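Local coordinates for protein bradyzoite pseudokinase 1 (Toxoplasma gondii, PDB 6M7Z) that is a divergent pseudokinase, probably without catalytic activity, of a family lacking the glycine-rich loop, and may help shape membranes of the parasitophorous vacuole, at residues Leu97-Leu102 against Leu113-Gly118; Gly164-Ser169 against Lys231-Ser236; Ser273-Glu278 against Met291-Phe296. All coordinates share one frame; numbering follows the deposited sequence.

Contact 1: Leu97-Leu102 against Leu113-Gly118; sequences LYREIL and LGEYRG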
ATOM      1  N   LEU A  97      -9.837  -9.197  -1.324  1.00 32.66           N
ATOM      2  CA  LEU A  97     -10.043  -7.797  -0.942  1.00 35.55           C
ATOM      3  C   LEU A  97     -10.145  -6.920  -2.191  1.00 34.29           C
ATOM      4  O   LEU A  97     -11.046  -6.106  -2.281  1.00 34.66           O
ATOM      5  CB  LEU A  97      -8.901  -7.280  -0.067  1.00 35.77           C
ATOM      6  CG  LEU A  97      -8.812  -7.824   1.352  1.00 38.63           C
ATOM      7  CD1 LEU A  97      -7.750  -7.042   2.133  1.00 41.58           C
ATOM      8  CD2 LEU A  97     -10.141  -7.732   2.089  1.00 41.64           C
ATOM      9  N   TYR A  98      -9.221  -7.092  -3.137  1.00 36.17           N
ATOM     10  CA  TYR A  98      -9.177  -6.218  -4.314  1.00 35.88           C
ATOM     11  C   TYR A  98     -10.423  -6.409  -5.179  1.00 39.81           C
ATOM     12  O   TYR A  98     -10.927  -5.425  -5.710  1.00 49.56           O
ATOM     13  CB  TYR A  98      -7.882  -6.406  -5.117  1.00 32.99           C
ATOM     14  CG  TYR A  98      -6.753  -5.535  -4.623  1.00 32.49           C
ATOM     15  CD1 TYR A  98      -6.752  -4.176  -4.874  1.00 32.83           C
ATOM     16  CD2 TYR A  98      -5.702  -6.055  -3.888  1.00 32.82           C
ATOM     17  CE1 TYR A  98      -5.728  -3.353  -4.434  1.00 33.59           C
ATOM     18  CE2 TYR A  98      -4.670  -5.248  -3.438  1.00 34.98           C
ATOM     19  CZ  TYR A  98      -4.674  -3.887  -3.718  1.00 33.94           C
ATOM     20  OH  TYR A  98      -3.659  -3.078  -3.280  1.00 33.26           O
ATOM     21  N   ARG A  99     -10.919  -7.652  -5.292  1.00 42.46           N
ATOM     22  CA  ARG A  99     -12.011  -7.977  -6.228  1.00 37.10           C
ATOM     23  C   ARG A  99     -13.398  -7.725  -5.609  1.00 37.50           C
ATOM     24  O   ARG A  99     -14.324  -7.386  -6.339  1.00 38.78           O
ATOM     25  CB  ARG A  99     -11.903  -9.435  -6.675  1.00 37.39           C
ATOM     26  CG  ARG A  99     -10.708  -9.710  -7.577  1.00 37.90           C
ATOM     27  CD  ARG A  99     -10.400 -11.195  -7.685  1.00 39.79           C
ATOM     28  NE  ARG A  99     -11.314 -11.882  -8.580  1.00 42.51           N
ATOM     29  CZ  ARG A  99     -11.201 -11.912  -9.906  1.00 45.89           C
ATOM     30  NH1 ARG A  99     -10.252 -11.227 -10.525  1.00 42.12           N
ATOM     31  NH2 ARG A  99     -12.054 -12.625 -10.614  1.00 45.13           N
ATOM     32  N   GLU A 100     -13.547  -7.918  -4.290  1.00 37.06           N
ATOM     33  CA  GLU A 100     -14.859  -7.971  -3.661  1.00 41.09           C
ATOM     34  C   GLU A 100     -15.089  -6.826  -2.661  1.00 42.14           C
ATOM     35  O   GLU A 100     -16.231  -6.588  -2.317  1.00 42.07           O
ATOM     36  CB  GLU A 100     -15.062  -9.287  -2.911  1.00 42.34           C
ATOM     37  CG  GLU A 100     -14.760 -10.523  -3.728  1.00 44.55           C
ATOM     38  CD  GLU A 100     -15.560 -10.700  -5.018  1.00 49.40           C
ATOM     39  OE1 GLU A 100     -16.711 -10.227  -5.083  1.00 48.33           O
ATOM     40  OE2 GLU A 100     -15.028 -11.323  -5.963  1.00 46.79           O
ATOM     41  N   ILE A 101     -14.052  -6.146  -2.168  1.00 43.54           N
ATOM     42  CA  ILE A 101     -14.233  -5.256  -1.011  1.00 53.47           C
ATOM     43  C   ILE A 101     -13.744  -3.827  -1.282  1.00 51.17           C
ATOM     44  O   ILE A 101     -14.400  -2.869  -0.890  1.00 58.53           O
ATOM     45  CB  ILE A 101     -13.575  -5.873   0.235  1.00 58.27           C
ATOM     46  CG1 ILE A 101     -14.270  -7.197   0.561  1.00 59.22           C
ATOM     47  CG2 ILE A 101     -13.588  -4.888   1.405  1.00 62.48           C
ATOM     48  CD1 ILE A 101     -14.124  -7.651   2.005  1.00 69.69           C
ATOM     49  N   LEU A 102     -12.597  -3.673  -1.941  1.00 45.41           N
ATOM     50  CA  LEU A 102     -12.057  -2.366  -2.227  1.00 46.96           C
ATOM     51  C   LEU A 102     -12.687  -1.849  -3.516  1.00 46.68           C
ATOM     52  O   LEU A 102     -12.806  -2.589  -4.492  1.00 47.41           O
ATOM     53  CB  LEU A 102     -10.532  -2.467  -2.341  1.00 45.01           C
ATOM     54  CG  LEU A 102      -9.815  -3.035  -1.118  1.00 47.88           C
ATOM     55  CD1 LEU A 102      -8.349  -3.299  -1.454  1.00 47.93           C
ATOM     56  CD2 LEU A 102      -9.963  -2.093   0.086  1.00 49.83           C
ATOM     57  N   LEU A 113      -3.918  -4.165 -10.933  1.00 39.08           N
ATOM     58  CA  LEU A 113      -4.121  -4.222 -12.390  1.00 37.96           C
ATOM     59  C   LEU A 113      -4.695  -5.580 -12.816  1.00 37.38           C
ATOM     60  O   LEU A 113      -4.906  -5.806 -13.998  1.00 41.01           O
ATOM     61  CB  LEU A 113      -2.783  -3.998 -13.097  1.00 38.48           C
ATOM     62  CG  LEU A 113      -2.097  -2.671 -12.800  1.00 40.69           C
ATOM     63  CD1 LEU A 113      -0.768  -2.584 -13.561  1.00 40.70           C
ATOM     64  CD2 LEU A 113      -3.006  -1.480 -13.137  1.00 42.95           C
ATOM     65  N   GLY A 114      -4.924  -6.482 -11.859  1.00 36.41           N
ATOM     66  CA  GLY A 114      -5.439  -7.821 -12.149  1.00 36.14           C
ATOM     67  C   GLY A 114      -4.918  -8.867 -11.184  1.00 36.89           C
ATOM     68  O   GLY A 114      -3.775  -8.782 -10.726  1.00 39.28           O
ATOM     69  N   GLU A 115      -5.767  -9.859 -10.898  1.00 38.71           N
ATOM     70  CA  GLU A 115      -5.441 -10.986 -10.017  1.00 39.05           C
ATOM     71  C   GLU A 115      -5.609 -12.282 -10.814  1.00 38.54           C
ATOM     72  O   GLU A 115      -6.595 -12.455 -11.491  1.00 39.33           O
ATOM     73  CB  GLU A 115      -6.340 -10.993  -8.777  1.00 39.18           C
ATOM     74  CG  GLU A 115      -6.551  -9.618  -8.156  1.00 38.91           C
ATOM     75  CD  GLU A 115      -7.509  -8.677  -8.887  1.00 38.24           C
ATOM     76  OE1 GLU A 115      -8.421  -9.171  -9.606  1.00 41.94           O
ATOM     77  OE2 GLU A 115      -7.367  -7.452  -8.731  1.00 36.70           O
ATOM     78  N   TYR A 116      -4.630 -13.186 -10.710  1.00 40.64           N
ATOM     79  CA  TYR A 116      -4.624 -14.428 -11.474  1.00 40.22           C
ATOM     80  C   TYR A 116      -4.124 -15.587 -10.606  1.00 38.84           C
ATOM     81  O   TYR A 116      -3.548 -15.392  -9.562  1.00 38.07           O
ATOM     82  CB  TYR A 116      -3.779 -14.282 -12.740  1.00 40.28           C
ATOM     83  CG  TYR A 116      -4.243 -13.174 -13.645  1.00 42.43           C
ATOM     84  CD1 TYR A 116      -3.826 -11.870 -13.433  1.00 41.75           C
ATOM     85  CD2 TYR A 116      -5.154 -13.413 -14.670  1.00 50.54           C
ATOM     86  CE1 TYR A 116      -4.265 -10.829 -14.233  1.00 44.55           C
ATOM     87  CE2 TYR A 116      -5.574 -12.389 -15.508  1.00 47.89           C
ATOM     88  CZ  TYR A 116      -5.134 -11.090 -15.286  1.00 47.35           C
ATOM     89  OH  TYR A 116      -5.561 -10.077 -16.101  1.00 47.54           O
ATOM     90  N   ARG A 117      -4.392 -16.801 -11.080  1.00 40.33           N
ATOM     91  CA  ARG A 117      -3.955 -18.041 -10.496  1.00 40.27           C
ATOM     92  C   ARG A 117      -3.215 -18.815 -11.587  1.00 39.70           C
ATOM     93  O   ARG A 117      -3.681 -18.898 -12.701  1.00 40.06           O
ATOM     94  CB  ARG A 117      -5.163 -18.821  -9.977  1.00 45.78           C
ATOM     95  CG  ARG A 117      -4.898 -20.295  -9.733  1.00 55.27           C
ATOM     96  CD  ARG A 117      -6.059 -21.062  -9.144  1.00 62.89           C
ATOM     97  NE  ARG A 117      -7.196 -20.977 -10.041  1.00 76.32           N
ATOM     98  CZ  ARG A 117      -7.336 -21.688 -11.155  1.00 95.83           C
ATOM     99  NH1 ARG A 117      -6.384 -22.517 -11.540  1.00 97.61           N
ATOM    100  NH2 ARG A 117      -8.429 -21.572 -11.883  1.00 92.22           N
ATOM    101  N   GLY A 118      -2.023 -19.322 -11.266  1.00 38.57           N
ATOM    102  CA  GLY A 118      -1.349 -20.326 -12.062  1.00 37.34           C
ATOM    103  C   GLY A 118      -1.557 -21.690 -11.452  1.00 37.45           C
ATOM    104  O   GLY A 118      -2.443 -21.859 -10.647  1.00 36.47           O
TER
HETATM  105  O   HOH W   1      -8.192 -10.657 -12.827  1.00 28.87           O

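Contact 2: Gly164-Ser169 against Lys231-Ser236; sequences GLLHRS and KSDVYS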
ATOM      1  N   GLY A 164     -14.481   0.156   6.434  1.00 45.41           N
ATOM      2  CA  GLY A 164     -14.650  -0.775   7.544  1.00 45.00           C
ATOM      3  C   GLY A 164     -13.448  -1.694   7.750  1.00 44.84           C
ATOM      4  O   GLY A 164     -13.598  -2.801   8.296  1.00 49.48           O
ATOM      5  N   LEU A 165     -12.247  -1.259   7.338  1.00 41.93           N
ATOM      6  CA  LEU A 165     -11.041  -2.094   7.417  1.00 41.59           C
ATOM      7  C   LEU A 165      -9.968  -1.386   8.256  1.00 37.92           C
ATOM      8  O   LEU A 165      -9.687  -0.194   8.052  1.00 37.48           O
ATOM      9  CB  LEU A 165     -10.512  -2.369   6.004  1.00 45.84           C
ATOM     10  CG  LEU A 165     -11.387  -3.269   5.129  1.00 48.71           C
ATOM     11  CD1 LEU A 165     -10.888  -3.282   3.694  1.00 50.30           C
ATOM     12  CD2 LEU A 165     -11.441  -4.686   5.681  1.00 50.77           C
ATOM     13  N   LEU A 166      -9.347  -2.142   9.171  1.00 34.79           N
ATOM     14  CA  LEU A 166      -8.062  -1.790   9.764  1.00 32.68           C
ATOM     15  C   LEU A 166      -6.945  -2.281   8.846  1.00 29.60           C
ATOM     16  O   LEU A 166      -7.107  -3.316   8.152  1.00 28.65           O
ATOM     17  CB  LEU A 166      -7.921  -2.480  11.115  1.00 35.88           C
ATOM     18  CG  LEU A 166      -8.884  -1.988  12.192  1.00 39.85           C
ATOM     19  CD1 LEU A 166      -8.720  -2.757  13.483  1.00 41.64           C
ATOM     20  CD2 LEU A 166      -8.719  -0.502  12.448  1.00 40.24           C
ATOM     21  N   HIS A 167      -5.798  -1.569   8.880  1.00 27.33           N
ATOM     22  CA  HIS A 167      -4.614  -1.984   8.133  1.00 25.58           C
ATOM     23  C   HIS A 167      -3.860  -3.077   8.897  1.00 24.67           C
ATOM     24  O   HIS A 167      -3.574  -4.147   8.345  1.00 24.11           O
ATOM     25  CB  HIS A 167      -3.717  -0.789   7.820  1.00 24.77           C
ATOM     26  CG  HIS A 167      -2.587  -1.139   6.905  1.00 22.22           C
ATOM     27  ND1 HIS A 167      -1.487  -1.836   7.342  1.00 21.98           N
ATOM     28  CD2 HIS A 167      -2.390  -0.909   5.584  1.00 22.28           C
ATOM     29  CE1 HIS A 167      -0.648  -1.990   6.337  1.00 21.94           C
ATOM     30  NE2 HIS A 167      -1.190  -1.463   5.245  1.00 22.11           N
ATOM     31  N   ARG A 168      -3.493  -2.745  10.138  1.00 24.67           N
ATOM     32  CA  ARG A 168      -2.893  -3.646  11.153  1.00 24.59           C
ATOM     33  C   ARG A 168      -1.371  -3.785  11.022  1.00 24.01           C
ATOM     34  O   ARG A 168      -0.804  -4.347  11.918  1.00 24.78           O
ATOM     35  CB  ARG A 168      -3.560  -5.028  11.170  1.00 24.54           C
ATOM     36  CG  ARG A 168      -5.059  -4.986  11.460  1.00 25.15           C
ATOM     37  CD  ARG A 168      -5.620  -6.324  11.922  1.00 25.36           C
ATOM     38  NE  ARG A 168      -5.463  -7.347  10.885  1.00 24.91           N
ATOM     39  CZ  ARG A 168      -5.172  -8.631  11.110  1.00 24.71           C
ATOM     40  NH1 ARG A 168      -5.293  -9.140  12.334  1.00 24.87           N
ATOM     41  NH2 ARG A 168      -4.709  -9.367  10.114  1.00 23.32           N
ATOM     42  N   SER A 169      -0.705  -3.257   9.982  1.00 24.20           N
ATOM     43  CA  SER A 169       0.767  -3.376   9.880  1.00 24.39           C
ATOM     44  C   SER A 169       1.411  -2.119   9.260  1.00 25.05           C
ATOM     45  O   SER A 169       2.348  -2.214   8.478  1.00 24.55           O
ATOM     46  CB  SER A 169       1.134  -4.631   9.117  1.00 24.29           C
ATOM     47  OG  SER A 169       0.680  -4.600   7.763  1.00 24.14           O
ATOM     48  N   LYS A 231      -7.446   2.694  17.076  1.00 41.34           N
ATOM     49  CA  LYS A 231      -6.401   3.346  17.863  1.00 40.80           C
ATOM     50  C   LYS A 231      -5.050   2.636  17.689  1.00 36.57           C
ATOM     51  O   LYS A 231      -4.005   3.283  17.824  1.00 37.36           O
ATOM     52  CB  LYS A 231      -6.805   3.442  19.345  1.00 43.41           C
ATOM     53  CG  LYS A 231      -7.954   4.393  19.668  1.00 42.88           C
ATOM     54  CD  LYS A 231      -7.836   5.762  19.025  1.00 43.56           C
ATOM     55  CE  LYS A 231      -8.807   6.786  19.573  1.00 43.94           C
ATOM     56  NZ  LYS A 231      -8.556   7.027  21.011  1.00 46.07           N
ATOM     57  N   SER A 232      -5.049   1.335  17.388  1.00 33.88           N
ATOM     58  CA  SER A 232      -3.768   0.645  17.158  1.00 33.09           C
ATOM     59  C   SER A 232      -3.177   1.062  15.797  1.00 30.56           C
ATOM     60  O   SER A 232      -1.975   1.204  15.679  1.00 32.03           O
ATOM     61  CB  SER A 232      -3.867  -0.872  17.320  1.00 32.30           C
ATOM     62  OG  SER A 232      -4.936  -1.423  16.554  1.00 33.18           O
ATOM     63  N   ASP A 233      -4.021   1.312  14.791  1.00 30.00           N
ATOM     64  CA  ASP A 233      -3.571   1.898  13.508  1.00 29.86           C
ATOM     65  C   ASP A 233      -3.016   3.313  13.749  1.00 29.96           C
ATOM     66  O   ASP A 233      -2.008   3.679  13.134  1.00 29.78           O
ATOM     67  CB  ASP A 233      -4.669   1.890  12.443  1.00 29.63           C
ATOM     68  CG  ASP A 233      -4.774   0.596  11.631  1.00 29.57           C
ATOM     69  OD1 ASP A 233      -3.933  -0.332  11.849  1.00 28.05           O
ATOM     70  OD2 ASP A 233      -5.690   0.527  10.756  1.00 28.64           O
ATOM     71  N   VAL A 234      -3.641   4.085  14.656  1.00 30.23           N
ATOM     72  CA  VAL A 234      -3.148   5.436  14.994  1.00 30.86           C
ATOM     73  C   VAL A 234      -1.742   5.328  15.601  1.00 29.65           C
ATOM     74  O   VAL A 234      -0.865   6.103  15.252  1.00 29.44           O
ATOM     75  CB  VAL A 234      -4.099   6.188  15.953  1.00 32.32           C
ATOM     76  CG1 VAL A 234      -3.425   7.402  16.591  1.00 32.70           C
ATOM     77  CG2 VAL A 234      -5.395   6.588  15.276  1.00 33.57           C
ATOM     78  N   TYR A 235      -1.561   4.391  16.534  1.00 30.04           N
ATOM     79  CA  TYR A 235      -0.260   4.145  17.156  1.00 30.25           C
ATOM     80  C   TYR A 235       0.793   3.873  16.063  1.00 28.36           C
ATOM     81  O   TYR A 235       1.833   4.532  16.019  1.00 27.68           O
ATOM     82  CB  TYR A 235      -0.344   2.994  18.171  1.00 31.51           C
ATOM     83  CG  TYR A 235       0.985   2.682  18.815  1.00 32.34           C
ATOM     84  CD1 TYR A 235       1.398   3.332  19.966  1.00 33.22           C
ATOM     85  CD2 TYR A 235       1.859   1.768  18.240  1.00 32.29           C
ATOM     86  CE1 TYR A 235       2.629   3.065  20.545  1.00 34.34           C
ATOM     87  CE2 TYR A 235       3.094   1.504  18.798  1.00 34.08           C
ATOM     88  CZ  TYR A 235       3.491   2.164  19.945  1.00 34.97           C
ATOM     89  OH  TYR A 235       4.724   1.902  20.466  1.00 37.29           O
ATOM     90  N   SER A 236       0.502   2.916  15.175  1.00 26.88           N
ATOM     91  CA  SER A 236       1.445   2.475  14.125  1.00 25.82           C
ATOM     92  C   SER A 236       1.808   3.637  13.198  1.00 24.91           C
ATOM     93  O   SER A 236       2.945   3.760  12.785  1.00 24.47           O
ATOM     94  CB  SER A 236       0.880   1.328  13.309  1.00 25.50           C
ATOM     95  OG  SER A 236       0.678   0.184  14.120  1.00 26.45           O
TER

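Contact 3: Ser273-Glu278 against Met291-Phe296; sequences SQKMIE and MKDPLF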
ATOM      1  N   SER A 273       3.153  13.186  16.528  1.00 38.65           N
ATOM      2  CA  SER A 273       3.483  11.770  16.628  1.00 39.16           C
ATOM      3  C   SER A 273       3.535  11.340  18.102  1.00 38.94           C
ATOM      4  O   SER A 273       3.131  10.225  18.415  1.00 36.78           O
ATOM      5  CB  SER A 273       4.742  11.428  15.886  1.00 39.95           C
ATOM      6  OG  SER A 273       5.888  11.832  16.605  1.00 52.81           O
ATOM      7  N   GLN A 274       3.981  12.238  19.000  1.00 38.03           N
ATOM      8  CA  GLN A 274       4.064  11.935  20.443  1.00 39.04           C
ATOM      9  C   GLN A 274       2.653  11.683  21.014  1.00 38.19           C
ATOM     10  O   GLN A 274       2.475  10.842  21.899  1.00 34.41           O
ATOM     11  CB  GLN A 274       4.806  13.046  21.194  1.00 43.54           C
ATOM     12  CG  GLN A 274       5.339  12.638  22.565  1.00 48.84           C
ATOM     13  CD  GLN A 274       6.390  11.545  22.554  1.00 54.13           C
ATOM     14  OE1 GLN A 274       7.452  11.662  21.942  1.00 54.35           O
ATOM     15  NE2 GLN A 274       6.116  10.468  23.273  1.00 50.92           N
ATOM     16  N   LYS A 275       1.639  12.396  20.501  1.00 39.14           N
ATOM     17  CA  LYS A 275       0.248  12.169  20.918  1.00 39.17           C
ATOM     18  C   LYS A 275      -0.226  10.795  20.435  1.00 39.53           C
ATOM     19  O   LYS A 275      -0.936  10.078  21.167  1.00 42.09           O
ATOM     20  CB  LYS A 275      -0.680  13.258  20.373  1.00 42.11           C
ATOM     21  CG  LYS A 275      -0.461  14.637  20.961  1.00 46.62           C
ATOM     22  CD  LYS A 275      -1.224  15.734  20.218  1.00 53.56           C
ATOM     23  CE  LYS A 275      -0.612  17.119  20.367  1.00 61.28           C
ATOM     24  NZ  LYS A 275      -0.511  17.856  19.074  1.00 66.43           N
ATOM     25  N   MET A 276       0.168  10.440  19.199  1.00 36.65           N
ATOM     26  CA  MET A 276      -0.322   9.242  18.518  1.00 34.85           C
ATOM     27  C   MET A 276       0.279   7.974  19.145  1.00 33.84           C
ATOM     28  O   MET A 276      -0.357   6.928  19.082  1.00 33.05           O
ATOM     29  CB  MET A 276      -0.003   9.307  17.021  1.00 35.61           C
ATOM     30  CG  MET A 276      -0.812  10.369  16.316  1.00 37.36           C
ATOM     31  SD  MET A 276      -0.282  10.765  14.633  1.00 34.97           S
ATOM     32  CE  MET A 276      -0.924   9.339  13.754  1.00 34.19           C
ATOM     33  N   ILE A 277       1.454   8.075  19.786  1.00 34.50           N
ATOM     34  CA  ILE A 277       2.131   6.898  20.362  1.00 39.31           C
ATOM     35  C   ILE A 277       1.967   6.827  21.888  1.00 42.51           C
ATOM     36  O   ILE A 277       2.719   6.102  22.556  1.00 45.05           O
ATOM     37  CB  ILE A 277       3.623   6.854  19.965  1.00 41.48           C
ATOM     38  CG1 ILE A 277       4.429   7.977  20.634  1.00 39.16           C
ATOM     39  CG2 ILE A 277       3.764   6.821  18.437  1.00 41.35           C
ATOM     40  CD1 ILE A 277       5.881   8.051  20.226  1.00 41.06           C
ATOM     41  N   GLU A 278       0.984   7.543  22.446  1.00 44.35           N
ATOM     42  CA  GLU A 278       0.642   7.403  23.879  1.00 47.42           C
ATOM     43  C   GLU A 278       0.381   5.920  24.190  1.00 45.26           C
ATOM     44  O   GLU A 278      -0.282   5.218  23.414  1.00 46.85           O
ATOM     45  CB  GLU A 278      -0.570   8.268  24.218  1.00 46.08           C
ATOM     46  CG  GLU A 278      -0.254   9.746  24.405  1.00 53.01           C
ATOM     47  CD  GLU A 278       0.550  10.099  25.661  1.00 63.13           C
ATOM     48  OE1 GLU A 278       0.572   9.265  26.607  1.00 61.70           O
ATOM     49  OE2 GLU A 278       1.213  11.165  25.663  1.00 68.05           O
ATOM     50  N   MET A 291      -6.640  15.222  11.975  1.00 51.28           N
ATOM     51  CA  MET A 291      -6.821  16.043  10.772  1.00 56.11           C
ATOM     52  C   MET A 291      -6.999  17.530  11.128  1.00 55.31           C
ATOM     53  O   MET A 291      -6.777  18.389  10.276  1.00 51.84           O
ATOM     54  CB  MET A 291      -8.022  15.552   9.953  1.00 62.79           C
ATOM     55  CG  MET A 291      -7.710  14.329   9.111  1.00 69.87           C
ATOM     56  SD  MET A 291      -9.033  13.908   7.952  1.00 78.07           S
ATOM     57  CE  MET A 291      -8.130  12.987   6.712  1.00 83.44           C
ATOM     58  N   LYS A 292      -7.355  17.837  12.381  1.00 63.43           N
ATOM     59  CA  LYS A 292      -7.492  19.229  12.842  1.00 70.04           C
ATOM     60  C   LYS A 292      -6.246  19.687  13.617  1.00 66.23           C
ATOM     61  O   LYS A 292      -6.283  20.716  14.273  1.00 60.52           O
ATOM     62  CB  LYS A 292      -8.756  19.369  13.697  1.00 73.76           C
ATOM     63  CG  LYS A 292     -10.038  19.569  12.912  1.00 74.75           C
ATOM     64  CD  LYS A 292     -11.260  19.152  13.715  1.00 80.66           C
ATOM     65  CE  LYS A 292     -12.517  19.009  12.883  1.00 94.54           C
ATOM     66  NZ  LYS A 292     -13.493  18.131  13.566  1.00110.81           N
ATOM     67  N   ASP A 293      -5.137  18.942  13.530  1.00 70.73           N
ATOM     68  CA  ASP A 293      -3.900  19.324  14.206  1.00 60.17           C
ATOM     69  C   ASP A 293      -3.352  20.587  13.541  1.00 58.42           C
ATOM     70  O   ASP A 293      -3.541  20.791  12.337  1.00 56.70           O
ATOM     71  CB  ASP A 293      -2.887  18.168  14.219  1.00 54.92           C
ATOM     72  CG  ASP A 293      -1.642  18.420  15.059  1.00 50.62           C
ATOM     73  OD1 ASP A 293      -0.680  19.007  14.525  1.00 43.55           O
ATOM     74  OD2 ASP A 293      -1.646  18.040  16.258  1.00 55.60           O
ATOM     75  N   PRO A 294      -2.687  21.483  14.316  1.00 60.18           N
ATOM     76  CA  PRO A 294      -2.009  22.658  13.766  1.00 62.30           C
ATOM     77  C   PRO A 294      -1.164  22.436  12.501  1.00 70.08           C
ATOM     78  O   PRO A 294      -1.078  23.331  11.662  1.00 71.54           O
ATOM     79  CB  PRO A 294      -1.076  23.082  14.908  1.00 60.09           C
ATOM     80  CG  PRO A 294      -1.822  22.679  16.167  1.00 60.07           C
ATOM     81  CD  PRO A 294      -2.616  21.448  15.789  1.00 58.63           C
ATOM     82  N   LEU A 295      -0.542  21.256  12.383  1.00 75.59           N
ATOM     83  CA  LEU A 295       0.354  20.950  11.264  1.00 70.31           C
ATOM     84  C   LEU A 295      -0.381  21.083   9.924  1.00 59.52           C
ATOM     85  O   LEU A 295       0.240  21.452   8.937  1.00 53.52           O
ATOM     86  CB  LEU A 295       0.910  19.531  11.440  1.00 69.54           C
ATOM     87  CG  LEU A 295       1.688  18.959  10.254  1.00 72.71           C
ATOM     88  CD1 LEU A 295       2.908  19.832   9.954  1.00 63.18           C
ATOM     89  CD2 LEU A 295       2.099  17.522  10.532  1.00 71.98           C
ATOM     90  N   PHE A 296      -1.690  20.794   9.898  1.00 63.81           N
ATOM     91  CA  PHE A 296      -2.440  20.661   8.635  1.00 66.84           C
ATOM     92  C   PHE A 296      -3.323  21.881   8.325  1.00 67.78           C
ATOM     93  O   PHE A 296      -4.081  21.841   7.355  1.00 68.56           O
ATOM     94  CB  PHE A 296      -3.307  19.399   8.666  1.00 55.26           C
ATOM     95  CG  PHE A 296      -2.550  18.133   8.959  1.00 52.14           C
ATOM     96  CD1 PHE A 296      -1.401  17.814   8.248  1.00 53.52           C
ATOM     97  CD2 PHE A 296      -2.983  17.259   9.944  1.00 53.92           C
ATOM     98  CE1 PHE A 296      -0.712  16.639   8.505  1.00 51.54           C
ATOM     99  CE2 PHE A 296      -2.286  16.090  10.209  1.00 56.44           C
ATOM    100  CZ  PHE A 296      -1.160  15.780   9.479  1.00 56.09           C
TER

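Contact 1: Leu97-Leu102 against Leu113-Gly118
Arg99 and Glu115 have the closest CA atoms of the two segments, 8.2 Å apart, where the last turn of a helix faces the strand that holds Glu115. The helix is not regular here: in a wider, pi-type turn, Leu97 O accepts from both Ile101 N and Leu102 N. Glu115 turns its carboxylate to the helix and, in a salt bridge, takes a hydrogen bond on OE1 from Arg99 NH1 at 2.9 Å (157° at the hydrogen). One edge of the guanidinium is used: OE1 lies close to its plane and is met nearly along its own C-O bond, while the two flat groups are turned 72° apart. Arg99 CG and CD run alongside Glu115 OE1, CG at 3.1 Å, and the bend at chi3 (77°) then turns the guanidinium back so that NH1 meets the same oxygen. Water 1 ties that nitrogen to the strand, donating to Glu115 O at 2.8 Å and accepting weakly from Arg99 NH1. Behind the pair, Tyr98 CB lies 3.8 Å from Glu115 OE2, which Ser112 OG holds by a hydrogen bond; the Tyr98 hydroxyl turns away to Leu110 O. One bond to each oxygen, from Arg99 and Ser112, should limit the rotation of the carboxylate. The arrangement joins the C-helix of a kinase N-lobe to the edge strand of its antiparallel sheet, by position the kinase β4 strand.

Contact 2: Gly164-Ser169 against Lys231-Ser236
Asp233 lays its carboxylate across the backbone at Leu166, His167 and Arg168, and shows how one buried acid can hold two successive backbone amides. Both oxygens face the same peptide stretch with their syn lone pairs: OD2 accepts from His167 N at 2.8 Å (167° at the hydrogen) and OD1 from Arg168 N at 3.0 Å (152°). Beside them, Leu166 meets the acid obliquely, its CD2 3.6 Å from Asp233 OD2. The His167 CB also touches the carboxylate, but the ring swings away, CG lying anti to the backbone N (chi1 -173°). There ND1 accepts, in the ring plane, from Ser169 N at 3.1 Å, and NE2 pairs with Gly186 O. His161 NE2, from helix 146-161, provides a further hydrogen bond to Asp233 OD2. The sequence His-Arg-Ser occupies the place of the His-Arg-Asp motif in the catalytic loop of kinases, and Asp233 that of the aspartate in their F-helix. With serine where active kinases carry the catalytic aspartate, the contact appears to retain the backbone scaffold of that loop. Two amides and a histidine gathered round a buried carboxylate would probably favour its ionised form, and these bonds help to hold the loop in shape.

Contact 3: Ser273-Glu278 against Met291-Phe296
Lys275 NZ reaches Asp293 OD2 at 3.0 Å, a salt bridge that ties helix 263-276 of the kinase C-lobe to an Asx turn following helix 287-291. The two side chains come from opposite directions, and NZ approaches OD2 end-on. Little surface is shared, 55 Å² in all, and the lysine is exposed; between these two segments the salt bridge is the one direct link. On the lysine side, an extended chain carries the nitrogen outward from the helix until a bend at its last torsion (chi4 134°) turns it to the acid. The aspartate has a second bond, within its own turn, where its other carboxylate oxygen is engaged by the chain that follows. Pro294 opens a short 3-10 segment there, and Phe296 N closes it by bonding to Asp293 O at 3.1 Å.

Further out, the turn packs on earlier parts of helix 263-276: Asp293 and Phe296 both touch Leu272, and Leu295 packs on Leu268 and Leu269. Phe296 also lies against Ala150 and Ala151 of helix 146-161. Acid and turn are thereby seated on the helix that carries Lys275. In the Asx turn itself, Leu295 N meets Asp293 OD1 at 3.1 Å and 170°, approaching on the anti side and 25° out of the carboxylate plane.

The three contacts trace a carboxylate used in three settings. Contact 2 is the buried one, where an acid is bonded by two backbone amides across the segments, with a histidine added from helix 146-161; contacts 1 and 3 are partly buried and pair an acid with an exposed arginine or lysine. Contacts 1 and 2 meet where Ile101 and Leu102 pack on Leu165, joining the N-lobe helix to the catalytic-loop region. Contact 2 touches contact 3 through consecutive helices 230-248 and 263-276, with Met276 CE 3.6 Å from Val234 O. Contacts 1 and 3 lie on opposite sides of the chain's centre, their nearest atoms about 17 Å apart.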